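Long-range contacts in probable ribose-5-phosphate isomerase B (Mycoplasma genitalium, PDB 6MU0), which probably catalyses the interconversion of ribulose 5-phosphate and ribose 5-phosphate in the non-oxidative pentose phosphate pathway: residues I15-T20 / L42-F47; K26-H31 / E127-V132; F56-A61 / N88-V93; A96-E101 / N114-S119; T103-R108 / L136-E141. All coordinates share one frame; numbering follows the deposited sequence.

Contact 1 of 5, residues I15-T20 / L42-F47; sequences IASDHT and LGPNYF. With 5RP (ribulose-5-phosphate), chain B.
I15-H19 and L42-F47 run nearly side by side, 18° apart end to end, joined by backbone hydrogen bonds from L42 N to I15 O (2.8 Å) and from S17 N to G43 O (3.3 Å). Beyond them P44, which follows a cis peptide bond, sets its CD 3.0 Å from S17 O, a buried carbonyl without a polar partner. Farther along, the edge of the F47 ring meets H19 O in its plane, CE1 lying 3.3 Å from that oxygen. With CG between its backbone N and carbonyl carbon (chi1 55°), H19 sends its imidazole to ribulose-5-phosphate, where NE2 donates to O11 at 2.7 Å in an almost straight line (177°). Its ND1 is hydrogen-bonded to D51 OD1, a second-shell contact that probably helps set the ring. D18 OD2 takes the sugar O13 hydroxyl (2.6 Å), while OD1 accepts from T20 N, which makes an Asx turn, and also from T20 OG1; the two bonds restrain the carboxylate. The pocket thus opens at the C-terminal end of strand 12-16. That strand lies between strands 38-41 and 72-75, with I15 resting on helix 22-34 and A16 on helix 53-66.

Contact 2 of 5, residues K26-H31 / E127-V132; sequences KIISEH and ENIKIV
I129 is wedged against three residues of helix 22-34: I27, I28 and H31. Folded at chi2 (-71°), its CD1 lies 3.9 Å from I27 CG2 and also 3.9 Å from I28 CG1, the I27 chain crossing it at about a right angle while I28 slides past in the opposite direction. On the buried side, against the sheet, I28 CD1 meets V132 CG2 at 4.0 Å. These separations are ordinary van der Waals contacts, and no hydrogen bond links the segments. The other side, formed by I27, I129 and H31, packs at similar distances but is more accessible to solvent, all three residues being partly exposed. There the H31 imidazole, with CG anti to the backbone N, offers a face to I129 CG2 in a CH-pi contact, 4.0 Å from the ring centroid and 20° off the normal. D133, one turn on from I129, is hydrogen-bonded to H31 NE2 and so restrains the ring over the isoleucine. The axes of the two short helical segments approach to 10.5 Å at a crossing angle of -41°. Helices 22-34 and 125-137 are thereby held next to each other on the sheet, with V132 also packed on L116 of strand 115-117 and I28 on L118 just beyond it.

Contact 3 of 5, residues F56-A61 / N88-V93; sequences FAFLVA and NKVKGV
V90 meets A61 and F58 because its chi1 of 179° sets CG1 anti to the backbone N and leaves CG2 beside that nitrogen, so that the two methyls take different partners; F58, with CG anti to its own carbonyl carbon (chi1 -67°), brings its ring alongside. V90 CG2 approaches A61 CB at 3.5 Å, tighter than the usual carbon-carbon contact, and the small alanine probably allows the loop this close to the helix. The same methyl lies at the edge of the F58 ring, in its plane, 3.7 Å from CD1, so the phenyl meets V90 with its rim and not with a face. K89 CB reaches another part of that rim more distantly, and its long chain then leads away. V90 CG1 lies 3.6 Å from A61 O, and V93 CG2 comes to the same carbonyl oxygen, also at 3.6 Å; both contacts are packing. No hydrogen bond joins the segments. The loop instead has its own support: V93 N donates to V90 O (3.1 Å), closing a type II beta turn whose third residue, G92, has a positive phi of 83°. E156 of helix 144-158 accepts from G92 N, and N114 donates to G92 O, which hold the central peptide of the turn and the one after it. A61 also packs on A87, and F58 on A86. Helices 53-66 and 81-88 are therefore neighbours on one side of the sheet, and a type II turn with glycine in third place leads the chain from helix 81-88 back into strand 95-97 of an alpha/beta fold with a parallel sheet.

Contact 4 of 5, residues A96-E101 / N114-S119; sequences ALVVSE and NVLCLS
Three backbone hydrogen bonds tie A96-V98 to V115-C117. A96 both gives and takes: its N donates to V115 O at 2.9 Å, and its O accepts from C117 N at 2.8 Å. V98 N then donates to C117 O (3.0 Å, N-H...O angle 170°), continuing the alternation expected of parallel strands, with A96 beside L116 and L97 beside C117. Past V98 the two backbones are bridged by a water, which donates to V98 O at 2.8 Å and accepts from S119 N at 2.9 Å. S119 OG is occupied separately, by G78 O and F122 N, which ties this end of the pair to the substrate-binding loop at G78-G82. Strand 95-97, helix 101-109 and strand 115-117 form a beta-alpha-beta crossover, with strand 95-97 outermost in the sheet of this chain; S100 occupies the N-cap of that helix, its OG bonded to K102 N. Packing follows the two sides of the sheet. On the side of A96 and L116, V98 CG2 lies 3.7 Å from L116 CD1; L116 reaches it because its CG is anti to the backbone N (chi1 173°). L118 CD2 settles 3.7 Å from V98 O. Helices 101-109 and 125-137 cover this side, through A104 and A107 on V98 and through I131 on V98 and L118. L97 and C117 face the other way, toward helix 81-88, where V81 meets L97 while V83 and C84 meet C117. Separately, at the far end of the contact, V99 CG1 touches S119 CB at 4.0 Å.

Contact 5 of 5, residues T103-R108 / L136-E141; sequences TAALAR and LKANFE
Two flat groups, the F140 ring and the R108 guanidinium, frame this contact. The phenyl turns its edge to the backbone of R108: CD1 lies 3.3 Å from R108 O, near the ring plane, and F140 CA approaches the same oxygen in a CA-H...O contact of 3.3 Å. R108 is modelled in two conformers, and in the one described its guanidinium has L136 O at an edge. NH2 reaches that carbonyl by a weak hydrogen bond (3.3 Å, N-H...O angle 132°), and comes within 3.2 Å of A138 O at an angle too poor for a bond. Its stronger polar partner is F135 O, and the F135 ring adds a cation-pi contact. A bend at chi2 (87°) carries the chain of R108 across A138 toward the end of helix 125-137. Beneath the charged group the packing is plain: A138 CB sits 3.7 Å from R108 CB and 3.9 Å from A105 CB, small side chains that let the exit of one helix lie close along helix 101-109. Backbone hydrogen bonding between E141 and Q109 extends the attachment, next to H110, the probable proton donor. A138 is the first residue to leave helical geometry; in this conformer the guanidinium bonds to F135 O and weakly to L136 O, so its charge may partly offset the negative helix end.

Along the chain, contact 1 closes before contacts 3, 4 and 5 open, whereas contact 2 spans from helix 22-34 to helix 125-137 and encloses contacts 3 and 4. Contacts 1 and 4 reach the same parallel sheet, their centres about 17 Å apart, and contact 1 carries part of the sugar-phosphate pocket. Contacts 2 and 3 lie on opposite sides of the chain's centre, about 20 Å between centres. Contacts 2 and 5 share helix 125-137, and contacts 4 and 5 touch where A96 and V98 meet helix 101-109. Contacts 1 and 5 are farthest apart, about 25 Å between centres. Contacts 1 and 4 build the sheet and its ends; the others pack surrounding helices and loops.

Contact 1 of 5, residues I15-T20 / L42-F47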
# COMPACT_ATOMS: atom_id res chain seq x y z
N ILE A 15 1.77 6.79 3.44
CA ILE A 15 2.14 6.79 2.03
C ILE A 15 3.59 7.22 1.88
O ILE A 15 4.06 8.14 2.55
CB ILE A 15 1.18 7.65 1.18
CG1 ILE A 15 1.49 7.50 -0.32
CG2 ILE A 15 1.19 9.11 1.60
CD1 ILE A 15 0.39 8.03 -1.23
N ALA A 16 4.30 6.54 0.98
CA ALA A 16 5.67 6.91 0.64
C ALA A 16 5.98 6.43 -0.77
O ALA A 16 5.23 5.67 -1.37
CB ALA A 16 6.68 6.35 1.65
N SER A 17 7.13 6.88 -1.28
CA SER A 17 7.57 6.47 -2.61
C SER A 17 9.09 6.48 -2.62
O SER A 17 9.73 6.78 -1.62
CB SER A 17 7.03 7.43 -3.67
OG SER A 17 7.64 8.71 -3.59
N ASP A 18 9.67 6.14 -3.77
CA ASP A 18 11.03 6.59 -4.03
C ASP A 18 10.98 7.82 -4.94
O ASP A 18 9.91 8.40 -5.18
CB ASP A 18 11.92 5.47 -4.57
CG ASP A 18 11.60 5.06 -6.00
OD1 ASP A 18 10.61 5.58 -6.58
OD2 ASP A 18 12.35 4.20 -6.54
N HIS A 19 12.15 8.23 -5.43
CA HIS A 19 12.26 9.42 -6.27
C HIS A 19 11.38 9.38 -7.51
O HIS A 19 11.14 10.44 -8.10
CB HIS A 19 13.71 9.60 -6.72
CG HIS A 19 14.29 8.40 -7.41
ND1 HIS A 19 14.97 7.40 -6.73
CD2 HIS A 19 14.30 8.03 -8.71
CE1 HIS A 19 15.36 6.47 -7.58
NE2 HIS A 19 14.96 6.83 -8.79
N THR A 20 10.93 8.20 -7.95
CA THR A 20 10.14 8.13 -9.17
C THR A 20 8.70 8.56 -8.97
O THR A 20 7.98 8.74 -9.96
CB THR A 20 10.13 6.70 -9.76
OG1 THR A 20 9.33 5.84 -8.94
CG2 THR A 20 11.53 6.13 -9.90
N LEU A 42 5.10 9.93 4.50
CA LEU A 42 6.37 9.65 5.16
C LEU A 42 7.57 9.99 4.30
O LEU A 42 8.71 9.72 4.70
CB LEU A 42 6.43 8.18 5.60
CG LEU A 42 5.36 7.78 6.62
CD1 LEU A 42 5.49 6.31 6.98
CD2 LEU A 42 5.45 8.64 7.87
N GLY A 43 7.36 10.60 3.14
CA GLY A 43 8.45 11.05 2.31
C GLY A 43 8.68 10.16 1.11
O GLY A 43 7.98 9.16 0.90
N PRO A 44 9.68 10.51 0.28
CA PRO A 44 10.54 11.68 0.41
C PRO A 44 9.81 12.99 0.12
O PRO A 44 8.77 13.01 -0.53
CB PRO A 44 11.65 11.43 -0.62
CG PRO A 44 11.11 10.47 -1.56
CD PRO A 44 10.00 9.71 -0.92
N ASN A 45 10.37 14.08 0.63
CA ASN A 45 9.76 15.40 0.52
C ASN A 45 10.46 16.28 -0.50
O ASN A 45 10.03 17.42 -0.73
CB ASN A 45 9.72 16.05 1.91
CG ASN A 45 8.99 15.16 2.89
OD1 ASN A 45 7.92 14.63 2.57
ND2 ASN A 45 9.57 14.93 4.05
N TYR A 46 11.52 15.78 -1.12
CA TYR A 46 12.16 16.45 -2.24
C TYR A 46 12.82 15.37 -3.08
O TYR A 46 12.97 14.22 -2.66
CB TYR A 46 13.15 17.53 -1.79
CG TYR A 46 14.34 17.00 -1.04
CD1 TYR A 46 15.50 16.62 -1.72
CD2 TYR A 46 14.33 16.91 0.34
CE1 TYR A 46 16.60 16.15 -1.04
CE2 TYR A 46 15.43 16.44 1.03
CZ TYR A 46 16.56 16.06 0.34
OH TYR A 46 17.66 15.59 1.02
N PHE A 47 13.21 15.75 -4.29
CA PHE A 47 13.69 14.80 -5.28
C PHE A 47 15.18 14.52 -5.11
O PHE A 47 16.01 15.44 -5.10
CB PHE A 47 13.42 15.34 -6.68
CG PHE A 47 13.88 14.42 -7.76
CD1 PHE A 47 13.13 13.30 -8.10
CD2 PHE A 47 15.07 14.65 -8.44
CE1 PHE A 47 13.55 12.44 -9.10
CE2 PHE A 47 15.50 13.79 -9.43
CZ PHE A 47 14.74 12.68 -9.76
C2 5RP B . 11.89 -0.86 -8.06
C3 5RP B . 11.69 0.33 -8.98
C5 5RP B . 12.53 1.59 -8.69
O13 5RP B . 11.70 2.74 -8.65
C6 5RP B . 13.53 1.66 -9.84
O14 5RP B . 14.32 0.47 -9.82
C7 5RP B . 14.42 2.88 -9.76
O8 5RP B . 15.14 2.97 -11.00
P9 5RP B . 16.21 4.15 -11.20
O12 5RP B . 16.76 3.95 -12.59
O11 5RP B . 15.46 5.47 -11.04
O10 5RP B . 17.26 4.01 -10.12
O4 5RP B . 10.96 0.31 -9.94
O1 5RP B . 11.06 -1.94 -8.46

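Contact 2 of 5, residues K26-H31 / E127-V132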
# COMPACT_ATOMS: atom_id res chain seq x y z
N LYS A 26 1.86 13.07 -4.03
CA LYS A 26 1.10 14.24 -3.61
C LYS A 26 -0.33 14.19 -4.12
O LYS A 26 -1.27 14.55 -3.40
CB LYS A 26 1.77 15.55 -4.05
CG LYS A 26 0.94 16.77 -3.63
CD LYS A 26 1.56 18.12 -3.96
CE LYS A 26 0.64 19.26 -3.51
NZ LYS A 26 1.24 20.60 -3.79
N ILE A 27 -0.52 13.79 -5.38
CA ILE A 27 -1.88 13.66 -5.92
C ILE A 27 -2.72 12.74 -5.05
O ILE A 27 -3.85 13.07 -4.67
CB ILE A 27 -1.83 13.17 -7.38
CG1 ILE A 27 -1.22 14.24 -8.28
CG2 ILE A 27 -3.22 12.78 -7.85
CD1 ILE A 27 -0.92 13.76 -9.69
N ILE A 28 -2.20 11.55 -4.73
CA ILE A 28 -2.96 10.60 -3.93
C ILE A 28 -3.20 11.14 -2.52
O ILE A 28 -4.32 11.07 -1.99
CB ILE A 28 -2.25 9.23 -3.89
CG1 ILE A 28 -2.23 8.59 -5.27
CG2 ILE A 28 -2.93 8.34 -2.86
CD1 ILE A 28 -1.36 7.35 -5.33
N SER A 29 -2.16 11.68 -1.90
CA SER A 29 -2.30 12.16 -0.53
C SER A 29 -3.37 13.24 -0.42
O SER A 29 -4.24 13.18 0.45
CB SER A 29 -0.95 12.67 -0.02
OG SER A 29 -1.08 13.18 1.29
N GLU A 30 -3.32 14.23 -1.31
CA GLU A 30 -4.29 15.31 -1.25
C GLU A 30 -5.69 14.84 -1.62
O GLU A 30 -6.69 15.29 -1.05
CB GLU A 30 -3.83 16.49 -2.11
CG GLU A 30 -2.55 17.14 -1.61
CD GLU A 30 -2.70 17.83 -0.25
OE1 GLU A 30 -3.82 18.26 0.11
OE2 GLU A 30 -1.67 17.96 0.46
N HIS A 31 -5.79 13.92 -2.59
CA HIS A 31 -7.07 13.31 -2.94
C HIS A 31 -7.72 12.66 -1.72
O HIS A 31 -8.91 12.87 -1.43
CB HIS A 31 -6.80 12.29 -4.05
CG HIS A 31 -7.96 11.40 -4.38
ND1 HIS A 31 -9.02 11.82 -5.15
CD2 HIS A 31 -8.18 10.10 -4.10
CE1 HIS A 31 -9.86 10.81 -5.31
NE2 HIS A 31 -9.37 9.75 -4.68
N GLU A 127 -5.31 6.25 -13.59
CA GLU A 127 -5.55 4.85 -13.26
C GLU A 127 -5.13 4.55 -11.83
O GLU A 127 -5.82 3.80 -11.12
CB GLU A 127 -4.81 3.94 -14.24
CG GLU A 127 -5.09 2.45 -14.02
CD GLU A 127 -6.39 1.98 -14.64
OE1 GLU A 127 -7.10 2.81 -15.25
OE2 GLU A 127 -6.69 0.78 -14.52
N ASN A 128 -4.01 5.13 -11.38
CA ASN A 128 -3.59 4.91 -10.00
C ASN A 128 -4.60 5.45 -9.00
O ASN A 128 -4.85 4.82 -7.97
CB ASN A 128 -2.18 5.47 -9.79
CG ASN A 128 -1.11 4.46 -10.15
OD1 ASN A 128 -1.27 3.27 -9.88
ND2 ASN A 128 -0.03 4.92 -10.78
N ILE A 129 -5.20 6.61 -9.27
CA ILE A 129 -6.26 7.11 -8.38
C ILE A 129 -7.43 6.14 -8.33
O ILE A 129 -8.00 5.87 -7.27
CB ILE A 129 -6.70 8.52 -8.80
CG1 ILE A 129 -5.62 9.55 -8.43
CG2 ILE A 129 -8.03 8.89 -8.16
CD1 ILE A 129 -5.49 9.80 -6.94
N LYS A 130 -7.82 5.60 -9.49
CA LYS A 130 -8.92 4.65 -9.52
C LYS A 130 -8.59 3.38 -8.75
O LYS A 130 -9.45 2.81 -8.07
CB LYS A 130 -9.27 4.29 -10.97
CG LYS A 130 -9.81 5.46 -11.75
CD LYS A 130 -9.89 5.15 -13.23
CE LYS A 130 -10.16 6.40 -14.03
NZ LYS A 130 -10.10 6.11 -15.49
N ILE A 131 -7.34 2.92 -8.86
CA ILE A 131 -6.89 1.76 -8.11
C ILE A 131 -7.01 2.02 -6.61
O ILE A 131 -7.55 1.20 -5.86
CB ILE A 131 -5.45 1.40 -8.52
CG1 ILE A 131 -5.43 0.81 -9.93
CG2 ILE A 131 -4.80 0.48 -7.49
CD1 ILE A 131 -4.04 0.75 -10.55
N VAL A 132 -6.49 3.17 -6.17
CA VAL A 132 -6.58 3.55 -4.76
C VAL A 132 -8.03 3.57 -4.30
O VAL A 132 -8.38 3.00 -3.26
CB VAL A 132 -5.88 4.90 -4.53
CG1 VAL A 132 -6.17 5.42 -3.13
CG2 VAL A 132 -4.38 4.78 -4.73

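Contact 3 of 5, residues F56-A61 / N88-V93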
# COMPACT_ATOMS: atom_id res chain seq x y z
N PHE A 56 11.96 3.73 2.14
CA PHE A 56 10.61 4.26 2.26
C PHE A 56 9.58 3.16 2.43
O PHE A 56 8.59 3.34 3.16
CB PHE A 56 10.36 5.17 1.07
CG PHE A 56 11.28 6.35 1.07
CD1 PHE A 56 11.03 7.41 1.93
CD2 PHE A 56 12.44 6.37 0.31
CE1 PHE A 56 11.89 8.49 2.00
CE2 PHE A 56 13.31 7.46 0.37
CZ PHE A 56 13.03 8.51 1.22
N ALA A 57 9.80 2.00 1.80
CA ALA A 57 8.91 0.87 2.01
C ALA A 57 8.89 0.46 3.48
O ALA A 57 7.83 0.21 4.04
CB ALA A 57 9.34 -0.31 1.15
N PHE A 58 10.06 0.43 4.12
CA PHE A 58 10.09 0.03 5.52
C PHE A 58 9.48 1.09 6.43
O PHE A 58 8.88 0.75 7.45
CB PHE A 58 11.50 -0.38 5.95
CG PHE A 58 11.99 -1.64 5.29
CD1 PHE A 58 11.20 -2.78 5.28
CD2 PHE A 58 13.22 -1.68 4.65
CE1 PHE A 58 11.64 -3.95 4.67
CE2 PHE A 58 13.65 -2.85 4.02
CZ PHE A 58 12.85 -3.98 4.03
N LEU A 59 9.61 2.38 6.09
CA LEU A 59 8.93 3.40 6.88
C LEU A 59 7.43 3.15 6.93
O LEU A 59 6.82 3.18 8.00
CB LEU A 59 9.21 4.79 6.30
CG LEU A 59 10.60 5.37 6.52
CD1 LEU A 59 10.68 6.74 5.85
CD2 LEU A 59 10.95 5.48 8.00
N VAL A 60 6.82 2.90 5.78
CA VAL A 60 5.39 2.65 5.73
C VAL A 60 5.05 1.32 6.39
O VAL A 60 4.13 1.23 7.21
CB VAL A 60 4.90 2.68 4.26
CG1 VAL A 60 3.51 2.06 4.14
CG2 VAL A 60 4.89 4.10 3.74
N ALA A 61 5.76 0.26 5.99
CA ALA A 61 5.39 -1.07 6.45
C ALA A 61 5.58 -1.22 7.96
O ALA A 61 4.77 -1.88 8.62
CB ALA A 61 6.19 -2.12 5.69
N ASN A 88 6.49 -6.76 2.14
CA ASN A 88 6.09 -8.10 2.54
C ASN A 88 7.09 -8.77 3.49
O ASN A 88 6.73 -9.75 4.13
CB ASN A 88 5.82 -8.98 1.31
CG ASN A 88 4.43 -8.79 0.76
OD1 ASN A 88 3.45 -8.86 1.51
ND2 ASN A 88 4.32 -8.54 -0.54
N LYS A 89 8.32 -8.24 3.61
CA LYS A 89 9.22 -8.78 4.62
C LYS A 89 8.78 -8.44 6.03
O LYS A 89 9.24 -9.09 6.98
CB LYS A 89 10.65 -8.26 4.41
CG LYS A 89 11.29 -8.65 3.10
CD LYS A 89 11.38 -10.15 2.96
CE LYS A 89 11.99 -10.57 1.63
NZ LYS A 89 12.04 -12.06 1.55
N VAL A 90 7.91 -7.46 6.20
CA VAL A 90 7.55 -6.93 7.51
C VAL A 90 6.43 -7.77 8.12
O VAL A 90 5.44 -8.09 7.45
CB VAL A 90 7.17 -5.45 7.40
CG1 VAL A 90 6.78 -4.88 8.75
CG2 VAL A 90 8.33 -4.66 6.79
N LYS A 91 6.59 -8.11 9.40
CA LYS A 91 5.61 -8.94 10.09
C LYS A 91 4.24 -8.27 10.09
O LYS A 91 4.10 -7.08 10.40
CB LYS A 91 6.05 -9.15 11.54
CG LYS A 91 7.30 -9.99 11.67
CD LYS A 91 7.05 -11.44 11.28
CE LYS A 91 8.33 -12.27 11.36
NZ LYS A 91 9.34 -11.81 10.38
N GLY A 92 3.22 -9.05 9.73
CA GLY A 92 1.86 -8.56 9.73
C GLY A 92 1.46 -7.80 8.49
O GLY A 92 0.28 -7.44 8.35
N VAL A 93 2.39 -7.55 7.58
CA VAL A 93 2.08 -6.80 6.37
C VAL A 93 1.72 -7.76 5.25
O VAL A 93 2.34 -8.82 5.07
CB VAL A 93 3.26 -5.89 5.99
CG1 VAL A 93 3.06 -5.29 4.60
CG2 VAL A 93 3.42 -4.80 7.03

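Contact 4 of 5, residues A96-E101 / N114-S119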
# COMPACT_ATOMS: atom_id res chain seq x y z
N ALA A 96 0.14 -5.83 -1.74
CA ALA A 96 -0.38 -6.23 -3.04
C ALA A 96 0.04 -5.23 -4.10
O ALA A 96 -0.22 -4.03 -3.96
CB ALA A 96 -1.91 -6.26 -3.00
N LEU A 97 0.63 -5.73 -5.17
CA LEU A 97 0.99 -4.90 -6.32
C LEU A 97 -0.18 -4.89 -7.29
O LEU A 97 -0.59 -5.94 -7.80
CB LEU A 97 2.26 -5.43 -6.98
CG LEU A 97 2.70 -4.74 -8.28
CD1 LEU A 97 2.71 -3.22 -8.16
CD2 LEU A 97 4.06 -5.24 -8.73
N VAL A 98 -0.72 -3.70 -7.54
CA VAL A 98 -1.87 -3.53 -8.42
C VAL A 98 -1.51 -2.50 -9.48
O VAL A 98 -1.16 -1.36 -9.15
CB VAL A 98 -3.13 -3.08 -7.66
CG1 VAL A 98 -4.29 -2.89 -8.61
CG2 VAL A 98 -3.49 -4.07 -6.56
N VAL A 99 -1.62 -2.89 -10.75
CA VAL A 99 -1.34 -2.02 -11.89
C VAL A 99 -2.55 -1.82 -12.79
O VAL A 99 -2.44 -1.17 -13.83
CB VAL A 99 -0.09 -2.46 -12.68
CG1 VAL A 99 1.15 -2.33 -11.82
CG2 VAL A 99 -0.25 -3.87 -13.24
N SER A 100 -3.71 -2.35 -12.41
CA SER A 100 -4.93 -2.20 -13.19
C SER A 100 -6.10 -2.07 -12.23
O SER A 100 -6.18 -2.81 -11.25
CB SER A 100 -5.17 -3.42 -14.09
OG SER A 100 -6.46 -3.39 -14.67
N GLU A 101 -7.02 -1.17 -12.54
CA GLU A 101 -8.26 -1.13 -11.79
C GLU A 101 -8.95 -2.49 -11.74
O GLU A 101 -9.68 -2.76 -10.78
CB GLU A 101 -9.20 -0.07 -12.38
N ASN A 114 -3.01 -5.02 3.37
CA ASN A 114 -2.96 -3.77 4.12
C ASN A 114 -1.93 -2.78 3.57
O ASN A 114 -1.82 -1.68 4.10
CB ASN A 114 -2.79 -3.99 5.63
CG ASN A 114 -1.60 -4.86 5.98
OD1 ASN A 114 -0.67 -5.02 5.18
ND2 ASN A 114 -1.62 -5.43 7.18
N VAL A 115 -1.23 -3.14 2.50
CA VAL A 115 -0.34 -2.23 1.79
C VAL A 115 -0.59 -2.39 0.30
O VAL A 115 -0.58 -3.52 -0.22
CB VAL A 115 1.14 -2.47 2.14
CG1 VAL A 115 2.06 -1.63 1.25
CG2 VAL A 115 1.41 -2.16 3.61
N LEU A 116 -0.85 -1.27 -0.36
CA LEU A 116 -1.10 -1.20 -1.79
C LEU A 116 0.15 -0.65 -2.46
O LEU A 116 0.62 0.43 -2.10
CB LEU A 116 -2.29 -0.27 -2.03
CG LEU A 116 -2.61 0.06 -3.49
CD1 LEU A 116 -3.05 -1.18 -4.25
CD2 LEU A 116 -3.69 1.14 -3.52
N CYS A 117 0.69 -1.40 -3.42
CA CYS A 117 1.90 -1.03 -4.14
C CYS A 117 1.54 -0.67 -5.58
O CYS A 117 0.79 -1.40 -6.24
CB CYS A 117 2.90 -2.18 -4.12
SG CYS A 117 3.37 -2.64 -2.42
N LEU A 118 2.09 0.45 -6.05
CA LEU A 118 1.72 1.07 -7.31
C LEU A 118 2.96 1.39 -8.13
O LEU A 118 4.05 1.63 -7.59
CB LEU A 118 0.99 2.40 -7.07
CG LEU A 118 -0.26 2.34 -6.18
CD1 LEU A 118 -0.79 3.74 -5.91
CD2 LEU A 118 -1.33 1.47 -6.81
N SER A 119 2.76 1.42 -9.44
CA SER A 119 3.77 1.77 -10.42
C SER A 119 3.67 3.24 -10.82
O SER A 119 2.61 3.70 -11.25
CB SER A 119 3.56 0.92 -11.67
OG SER A 119 4.36 1.36 -12.75
O HOH W 1 0.07 0.89 -10.28

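Contact 5 of 5, residues T103-R108 / L136-E141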
# COMPACT_ATOMS: atom_id res chain seq x y z
N THR A 103 -7.87 -5.44 -11.03
CA THR A 103 -7.51 -6.28 -9.90
C THR A 103 -7.50 -5.54 -8.57
O THR A 103 -7.16 -6.14 -7.55
CB THR A 103 -6.17 -7.01 -10.12
OG1 THR A 103 -5.09 -6.07 -10.12
CG2 THR A 103 -6.17 -7.78 -11.43
N ALA A 104 -7.88 -4.25 -8.54
CA ALA A 104 -7.70 -3.45 -7.32
C ALA A 104 -8.58 -3.94 -6.18
O ALA A 104 -8.10 -4.13 -5.05
CB ALA A 104 -7.94 -1.97 -7.60
N ALA A 105 -9.88 -4.12 -6.43
CA ALA A 105 -10.76 -4.59 -5.36
C ALA A 105 -10.35 -5.97 -4.87
O ALA A 105 -10.43 -6.24 -3.66
CB ALA A 105 -12.21 -4.59 -5.85
N LEU A 106 -9.92 -6.85 -5.78
CA LEU A 106 -9.56 -8.21 -5.40
C LEU A 106 -8.42 -8.24 -4.39
O LEU A 106 -8.36 -9.15 -3.55
CB LEU A 106 -9.19 -9.04 -6.62
CG LEU A 106 -10.37 -9.54 -7.44
CD1 LEU A 106 -9.90 -10.03 -8.80
CD2 LEU A 106 -11.11 -10.66 -6.70
N ALA A 107 -7.50 -7.28 -4.46
CA ALA A 107 -6.39 -7.24 -3.51
C ALA A 107 -6.89 -7.13 -2.08
O ALA A 107 -6.26 -7.65 -1.16
CB ALA A 107 -5.46 -6.08 -3.84
N ARG A 108 -8.02 -6.45 -1.88
CA ARG A 108 -8.67 -6.38 -0.58
C ARG A 108 -9.59 -7.58 -0.36
O ARG A 108 -9.53 -8.24 0.68
CB ARG A 108 -9.49 -5.08 -0.53
CG ARG A 108 -9.71 -4.52 0.86
CD ARG A 108 -8.56 -3.62 1.29
NE ARG A 108 -8.74 -3.17 2.66
CZ ARG A 108 -9.46 -2.11 3.02
NH1 ARG A 108 -9.57 -1.79 4.30
NH2 ARG A 108 -10.07 -1.36 2.10
N LEU A 136 -9.67 1.03 -1.46
CA LEU A 136 -10.19 1.52 -0.19
C LEU A 136 -11.68 1.22 -0.03
O LEU A 136 -12.14 0.99 1.10
CB LEU A 136 -9.94 3.02 -0.07
CG LEU A 136 -8.47 3.40 0.07
CD1 LEU A 136 -8.30 4.90 0.05
CD2 LEU A 136 -7.90 2.82 1.35
N LYS A 137 -12.44 1.21 -1.12
CA LYS A 137 -13.87 0.94 -1.06
C LYS A 137 -14.17 -0.54 -0.85
O LYS A 137 -15.21 -0.88 -0.26
CB LYS A 137 -14.53 1.43 -2.35
CG LYS A 137 -16.05 1.34 -2.36
CD LYS A 137 -16.61 1.89 -3.67
CE LYS A 137 -18.13 1.84 -3.69
NZ LYS A 137 -18.69 2.38 -4.96
N ALA A 138 -13.30 -1.42 -1.31
CA ALA A 138 -13.54 -2.85 -1.22
C ALA A 138 -13.39 -3.33 0.22
O ALA A 138 -12.77 -2.68 1.06
CB ALA A 138 -12.55 -3.60 -2.11
N ASN A 139 -13.99 -4.49 0.50
CA ASN A 139 -13.93 -5.12 1.81
C ASN A 139 -13.44 -6.56 1.65
O ASN A 139 -13.77 -7.24 0.68
CB ASN A 139 -15.30 -5.14 2.48
CG ASN A 139 -15.85 -3.74 2.72
OD1 ASN A 139 -15.17 -2.90 3.31
ND2 ASN A 139 -17.06 -3.49 2.26
N PHE A 140 -12.64 -7.00 2.63
CA PHE A 140 -12.21 -8.39 2.68
C PHE A 140 -13.43 -9.31 2.76
O PHE A 140 -14.35 -9.06 3.54
CB PHE A 140 -11.30 -8.58 3.90
CG PHE A 140 -10.72 -9.96 4.03
CD1 PHE A 140 -10.13 -10.60 2.95
CD2 PHE A 140 -10.75 -10.61 5.25
CE1 PHE A 140 -9.58 -11.87 3.09
CE2 PHE A 140 -10.21 -11.88 5.40
CZ PHE A 140 -9.62 -12.51 4.31
N GLU A 141 -13.43 -10.37 1.95
CA GLU A 141 -14.58 -11.27 1.86
C GLU A 141 -14.50 -12.46 2.81
O GLU A 141 -15.47 -13.21 2.92
CB GLU A 141 -14.81 -11.70 0.39
CG GLU A 141 -15.29 -10.54 -0.49
CD GLU A 141 -15.42 -10.87 -1.97
OE1 GLU A 141 -15.05 -11.99 -2.39
OE2 GLU A 141 -15.90 -9.99 -2.72